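Local atomic coordinates of G/U mismatch-specific DNA glycosylase (Deinococcus radiodurans, PDB entry 2C2Q), a protein that belongs to the uracil-DNA glycosylase superfamily and folds as one compact alpha/beta domain, with helices packed against a largely parallel central sheet. Residues G32-G37 / D84-H89; V118-K123 / T152-L157. The protein carries 1 engineered substitution. All blocks are in the same frame, centred on the assembly; numbering follows the deposited sequence.

Contact 1: G32-G37 / D84-H89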
loop_
_atom_site.group_PDB
_atom_site.type_symbol
_atom_site.label_atom_id
_atom_site.label_comp_id
_atom_site.label_asym_id
_atom_site.label_seq_id
_atom_site.Cartn_x
_atom_site.Cartn_y
_atom_site.Cartn_z
ATOM N N GLY A 32 1.204 3.237 0.680
ATOM C CA GLY A 32 1.426 4.456 -0.091
ATOM C C GLY A 32 2.558 5.305 0.483
ATOM O O GLY A 32 3.219 4.901 1.434
ATOM N N THR A 33 2.773 6.499 -0.066
ATOM C CA THR A 33 3.780 7.424 0.534
ATOM C C THR A 33 3.213 8.063 1.816
ATOM O O THR A 33 3.783 7.952 2.922
ATOM C CB THR A 33 4.083 8.519 -0.498
ATOM O OG1 THR A 33 2.854 8.934 -1.089
ATOM C CG2 THR A 33 4.899 7.927 -1.712
ATOM N N ALA A 34 2.075 8.735 1.660
ATOM C CA ALA A 34 1.425 9.516 2.703
ATOM C C ALA A 34 0.042 9.844 2.202
ATOM O O ALA A 34 -0.191 9.865 0.949
ATOM C CB ALA A 34 2.160 10.812 2.979
ATOM N N PRO A 35 -0.867 10.102 3.115
ATOM C CA PRO A 35 -2.232 10.516 2.678
ATOM C C PRO A 35 -2.132 11.877 1.980
ATOM O O PRO A 35 -1.379 12.770 2.442
ATOM C CB PRO A 35 -3.015 10.615 3.994
ATOM C CG PRO A 35 -1.831 11.049 5.035
ATOM C CD PRO A 35 -0.718 10.100 4.608
ATOM N N SER A 36 -2.743 12.004 0.809
ATOM C CA SER A 36 -3.008 13.363 0.277
ATOM C C SER A 36 -3.782 14.216 1.292
ATOM O O SER A 36 -4.433 13.720 2.235
ATOM C CB SER A 36 -3.809 13.319 -1.074
ATOM O OG SER A 36 -5.150 12.927 -0.771
ATOM N N GLY A 37 -3.805 15.542 1.064
ATOM C CA GLY A 37 -4.653 16.395 1.917
ATOM C C GLY A 37 -6.077 16.002 1.923
ATOM O O GLY A 37 -6.742 15.963 2.960
ATOM N N ASP A 84 0.973 3.470 5.187
ATOM C CA ASP A 84 1.794 4.375 4.391
ATOM C C ASP A 84 3.159 4.518 5.035
ATOM O O ASP A 84 3.291 4.339 6.242
ATOM C CB ASP A 84 1.166 5.763 4.353
ATOM C CG ASP A 84 -0.089 5.837 3.468
ATOM O OD1 ASP A 84 -0.133 5.217 2.361
ATOM O OD2 ASP A 84 -1.062 6.571 3.777
ATOM N N VAL A 85 4.133 4.945 4.258
ATOM C CA VAL A 85 5.476 5.157 4.830
ATOM C C VAL A 85 5.462 6.339 5.790
ATOM O O VAL A 85 6.157 6.339 6.820
ATOM C CB VAL A 85 6.516 5.340 3.700
ATOM C CG1 VAL A 85 7.947 5.462 4.270
ATOM C CG2 VAL A 85 6.429 4.166 2.667
ATOM N N ALA A 86 4.695 7.373 5.457
ATOM C CA ALA A 86 4.502 8.544 6.316
ATOM C C ALA A 86 3.046 8.579 6.862
ATOM O O ALA A 86 2.076 8.659 6.081
ATOM C CB ALA A 86 4.810 9.790 5.561
ATOM N N LYS A 87 2.898 8.521 8.186
ATOM C CA LYS A 87 1.573 8.404 8.784
ATOM C C LYS A 87 1.083 9.680 9.528
ATOM O O LYS A 87 -0.073 9.789 9.858
ATOM C CB LYS A 87 1.578 7.250 9.765
ATOM C CG LYS A 87 1.601 5.873 9.103
ATOM C CD LYS A 87 0.345 5.584 8.205
ATOM C CE LYS A 87 -0.951 5.741 8.983
ATOM N NZ LYS A 87 -2.151 5.125 8.287
ATOM N N ARG A 88 2.031 10.554 9.872
ATOM C CA ARG A 88 1.740 11.746 10.680
ATOM C C ARG A 88 1.725 13.047 9.887
ATOM O O ARG A 88 1.570 14.131 10.500
ATOM C CB ARG A 88 2.830 11.869 11.777
ATOM C CG ARG A 88 2.845 10.648 12.743
ATOM C CD ARG A 88 3.825 10.814 13.936
ATOM N NE ARG A 88 3.775 9.684 14.872
ATOM C CZ ARG A 88 4.331 8.484 14.630
ATOM N NH1 ARG A 88 4.953 8.235 13.478
ATOM N NH2 ARG A 88 4.268 7.524 15.555
ATOM N N HIS A 89 1.918 12.967 8.560
ATOM C CA HIS A 89 1.939 14.140 7.713
ATOM C C HIS A 89 1.168 13.795 6.437
ATOM O O HIS A 89 1.097 12.637 6.042
ATOM C CB HIS A 89 3.386 14.497 7.306
ATOM C CG HIS A 89 4.303 14.802 8.468
ATOM N ND1 HIS A 89 4.903 13.818 9.230
ATOM C CD2 HIS A 89 4.713 15.988 8.991
ATOM C CE1 HIS A 89 5.654 14.385 10.169
ATOM N NE2 HIS A 89 5.546 15.703 10.052
#
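The carboxylate of Asp84 has the Ala34-Pro35 peptide link lying over one of its faces: OD2 sits beneath Ala34 C at 3.8 Å and close to Pro35 N, and the two planes are tilted by about 30°. Its other oxygen, OD1, takes a weak hydrogen bond from Gly32 N (2.9 Å), bent to 121° at the hydrogen. Because CG of Asp84 stands beside its own backbone N (chi1 -73°), the acid reaches across to the start of segment 32-37. Glycine suits this spot, since OD1 comes close to its CA as well. A bound acetate ion lies next to the same carboxylate.

The Pro35 ring turns its CD and CG carbons to the opposite segment, with CD 3.4 Å from His89 O and 3.5 Å from Ala86 O. Nearby, Ala34 CB meets Ala86 CB at 3.8 Å; both methyls are small enough for the backbones to stay close. The His89 imidazole leads away to pack on Pro97 and Ala100.

Two backbone bonds set the register. Val85 N donates to Gly32 O where strands 28-32 and 80-84 finish side by side in parallel, and Ala86 N reaches Thr33 O (2.8 Å), continuing the pairing into the loops beyond the strands. Segment 32-37 then leads to helix 37-42, whose N-cap is Ser36.

Beyond the contact, Lys87 pairs with Asp20, and Arg88 with Glu15 and Glu105. The buried carbonyls of Ala86 and His89 have no hydrogen-bond partner in the model; Ala34 CA makes a C-H...O contact with Ala86 O (3.5 Å), and the nearby CD of Pro35 may add a little compensation at both oxygens, so the polar cost of closing these loops together is probably met only in part.

Contact 2: V118-K123 / T152-L157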
loop_
_atom_site.group_PDB
_atom_site.type_symbol
_atom_site.label_atom_id
_atom_site.label_comp_id
_atom_site.label_asym_id
_atom_site.label_seq_id
_atom_site.Cartn_x
_atom_site.Cartn_y
_atom_site.Cartn_z
ATOM N N VAL A 118 3.618 -7.389 0.535
ATOM C CA VAL A 118 3.596 -5.914 0.738
ATOM C C VAL A 118 3.779 -5.290 -0.649
ATOM O O VAL A 118 4.783 -5.566 -1.296
ATOM C CB VAL A 118 4.706 -5.469 1.725
ATOM C CG1 VAL A 118 4.799 -3.873 1.785
ATOM C CG2 VAL A 118 4.350 -6.000 3.089
ATOM N N ALA A 119 2.816 -4.481 -1.105
ATOM C CA ALA A 119 2.929 -3.894 -2.455
ATOM C C ALA A 119 2.932 -2.367 -2.279
ATOM O O ALA A 119 1.987 -1.806 -1.736
ATOM C CB ALA A 119 1.800 -4.330 -3.376
ATOM N N PHE A 120 4.066 -1.739 -2.598
ATOM C CA PHE A 120 4.144 -0.266 -2.612
ATOM C C PHE A 120 3.340 0.263 -3.781
ATOM O O PHE A 120 3.452 -0.243 -4.917
ATOM C CB PHE A 120 5.598 0.227 -2.688
ATOM C CG PHE A 120 6.375 -0.143 -1.460
ATOM C CD1 PHE A 120 6.340 0.702 -0.344
ATOM C CD2 PHE A 120 7.007 -1.386 -1.358
ATOM C CE1 PHE A 120 6.994 0.386 0.839
ATOM C CE2 PHE A 120 7.670 -1.705 -0.152
ATOM C CZ PHE A 120 7.664 -0.821 0.919
ATOM N N THR A 121 2.470 1.227 -3.506
ATOM C CA THR A 121 1.606 1.790 -4.586
ATOM C C THR A 121 2.273 2.928 -5.353
ATOM O O THR A 121 1.618 3.634 -6.101
ATOM C CB THR A 121 0.247 2.260 -4.013
ATOM O OG1 THR A 121 0.497 3.331 -3.052
ATOM C CG2 THR A 121 -0.403 1.085 -3.198
ATOM N N SER A 122 3.550 3.139 -5.106
ATOM C CA SER A 122 4.359 4.028 -5.958
ATOM C C SER A 122 5.834 3.684 -5.806
ATOM O O SER A 122 6.277 3.141 -4.795
ATOM C CB SER A 122 4.130 5.503 -5.587
ATOM O OG SER A 122 4.579 5.716 -4.246
ATOM N N LYS A 123 6.622 3.985 -6.831
ATOM C CA LYS A 123 8.072 3.918 -6.644
ATOM C C LYS A 123 8.637 4.687 -5.449
ATOM O O LYS A 123 9.487 4.166 -4.744
ATOM C CB LYS A 123 8.751 4.377 -7.935
ATOM C CG LYS A 123 8.438 3.446 -9.061
ATOM C CD LYS A 123 9.652 3.471 -10.013
ATOM C CE LYS A 123 9.355 2.643 -11.236
ATOM N NZ LYS A 123 10.561 2.701 -12.135
ATOM N N THR A 152 6.826 -13.156 2.930
ATOM C CA THR A 152 6.310 -11.770 2.587
ATOM C C THR A 152 7.005 -11.251 1.315
ATOM O O THR A 152 8.104 -10.779 1.363
ATOM C CB THR A 152 6.565 -10.722 3.726
ATOM O OG1 THR A 152 5.847 -11.093 4.917
ATOM C CG2 THR A 152 5.953 -9.312 3.321
ATOM N N GLU A 153 6.327 -11.391 0.204
ATOM C CA GLU A 153 6.811 -10.907 -1.098
ATOM C C GLU A 153 6.637 -9.394 -1.161
ATOM O O GLU A 153 5.755 -8.830 -0.509
ATOM C CB GLU A 153 5.893 -11.428 -2.182
ATOM C CG GLU A 153 5.857 -12.889 -2.521
ATOM C CD GLU A 153 4.731 -13.140 -3.539
ATOM O OE1 GLU A 153 3.901 -13.989 -3.258
ATOM O OE2 GLU A 153 4.648 -12.484 -4.656
ATOM N N LEU A 154 7.433 -8.741 -2.012
ATOM C CA LEU A 154 7.445 -7.258 -2.041
ATOM C C LEU A 154 7.219 -6.845 -3.492
ATOM O O LEU A 154 7.814 -7.413 -4.426
ATOM C CB LEU A 154 8.781 -6.785 -1.532
ATOM C CG LEU A 154 9.129 -5.398 -0.980
ATOM C CD1 LEU A 154 10.442 -5.596 -0.287
ATOM C CD2 LEU A 154 9.228 -4.320 -2.073
ATOM N N TRP A 155 6.349 -5.861 -3.706
ATOM C CA TRP A 155 5.926 -5.513 -5.056
ATOM C C TRP A 155 5.986 -4.006 -5.127
ATOM O O TRP A 155 5.858 -3.308 -4.098
ATOM C CB TRP A 155 4.467 -5.953 -5.320
ATOM C CG TRP A 155 4.293 -7.447 -5.694
ATOM C CD1 TRP A 155 4.662 -8.540 -4.954
ATOM C CD2 TRP A 155 3.699 -7.965 -6.891
ATOM N NE1 TRP A 155 4.308 -9.709 -5.597
ATOM C CE2 TRP A 155 3.735 -9.391 -6.802
ATOM C CE3 TRP A 155 3.147 -7.375 -8.044
ATOM C CZ2 TRP A 155 3.233 -10.229 -7.826
ATOM C CZ3 TRP A 155 2.639 -8.212 -9.058
ATOM C CH2 TRP A 155 2.722 -9.634 -8.946
ATOM N N VAL A 156 6.164 -3.509 -6.356
ATOM C CA VAL A 156 6.193 -2.055 -6.588
ATOM C C VAL A 156 5.226 -1.785 -7.710
ATOM O O VAL A 156 5.215 -2.511 -8.724
ATOM C CB VAL A 156 7.618 -1.540 -6.891
ATOM C CG1 VAL A 156 7.603 -0.048 -7.286
ATOM C CG2 VAL A 156 8.574 -1.723 -5.674
ATOM N N LEU A 157 4.329 -0.805 -7.516
ATOM C CA LEU A 157 3.250 -0.621 -8.461
ATOM C C LEU A 157 3.265 0.778 -9.025
ATOM O O LEU A 157 3.740 1.670 -8.356
ATOM C CB LEU A 157 1.869 -0.885 -7.840
ATOM C CG LEU A 157 1.726 -2.261 -7.148
ATOM C CD1 LEU A 157 0.402 -2.249 -6.269
ATOM C CD2 LEU A 157 1.656 -3.361 -8.132
#
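Phe120 and Leu154 meet aslant: CD2 of the leucine lies at the edge of the phenyl ring, near its plane, 3.6 Å from Phe120 CE2. The leucine gets there because its CG is anti to the backbone N (chi1 -160°), which swings the branched end toward the neighbouring strand. Val118 CG2 and Thr152 CG2 touch at 3.7 Å, methyl against methyl, while the threonine hydroxyl bonds to Pro115 O. Farther along, Val156 CG1 packs roughly at right angles on the aliphatic CG of Lys123, whose extended chain carries NZ off to Leu137 O.

Strands 118-120 and 153-156 run parallel, 16° apart, in the central sheet of an alpha/beta fold, and the chain between them passes through helix 123-130 and then the short antiparallel edge strand 140-141. That helix packs on Phe120, Leu154 and Val156; helix 171-188 covers Ala119, Trp155 and Leu157. The backbone bonds alternate between strands, from Val118 N to Glu153 O (2.8 Å) as far as Leu157 N to Phe120 O.

On the face that carries Ala119 and Trp155, Ala119 CB nestles against Trp155 CB (3.7 Å) and Leu157 CD1 (3.8 Å); a methyl fits between these larger neighbours and the helix. The indole leads away from strand 118-120, and its NE1 gives a nearly straight bond (176°) to Glu153 OE2, which lies in the ring plane but receives it from above the carboxylate plane. OE1 of Glu153 pairs with Arg179.

Contacts 1 and 2 have centres about 15 Å apart, yet they touch, because strand 28-32 runs between strands 80-84 and 117-120. Where its end opens into segment 32-37, Gly32 CA packs 3.3 Å from Thr121 OG1, and Thr33 CG2 lies 3.4 Å from Ser122 OG. A looser approach, Val85 CG2 to Phe120 CE1 at 4.2 Å, joins them on the side of helix 123-130. Both contacts therefore lead to the same C-terminal margin of the parallel strands. The bound acetate lies there, beside Asp84 of contact 1 and with its nearest atoms about 5 Å from the Thr121 side chain of contact 2, consistent with a pocket lined from both.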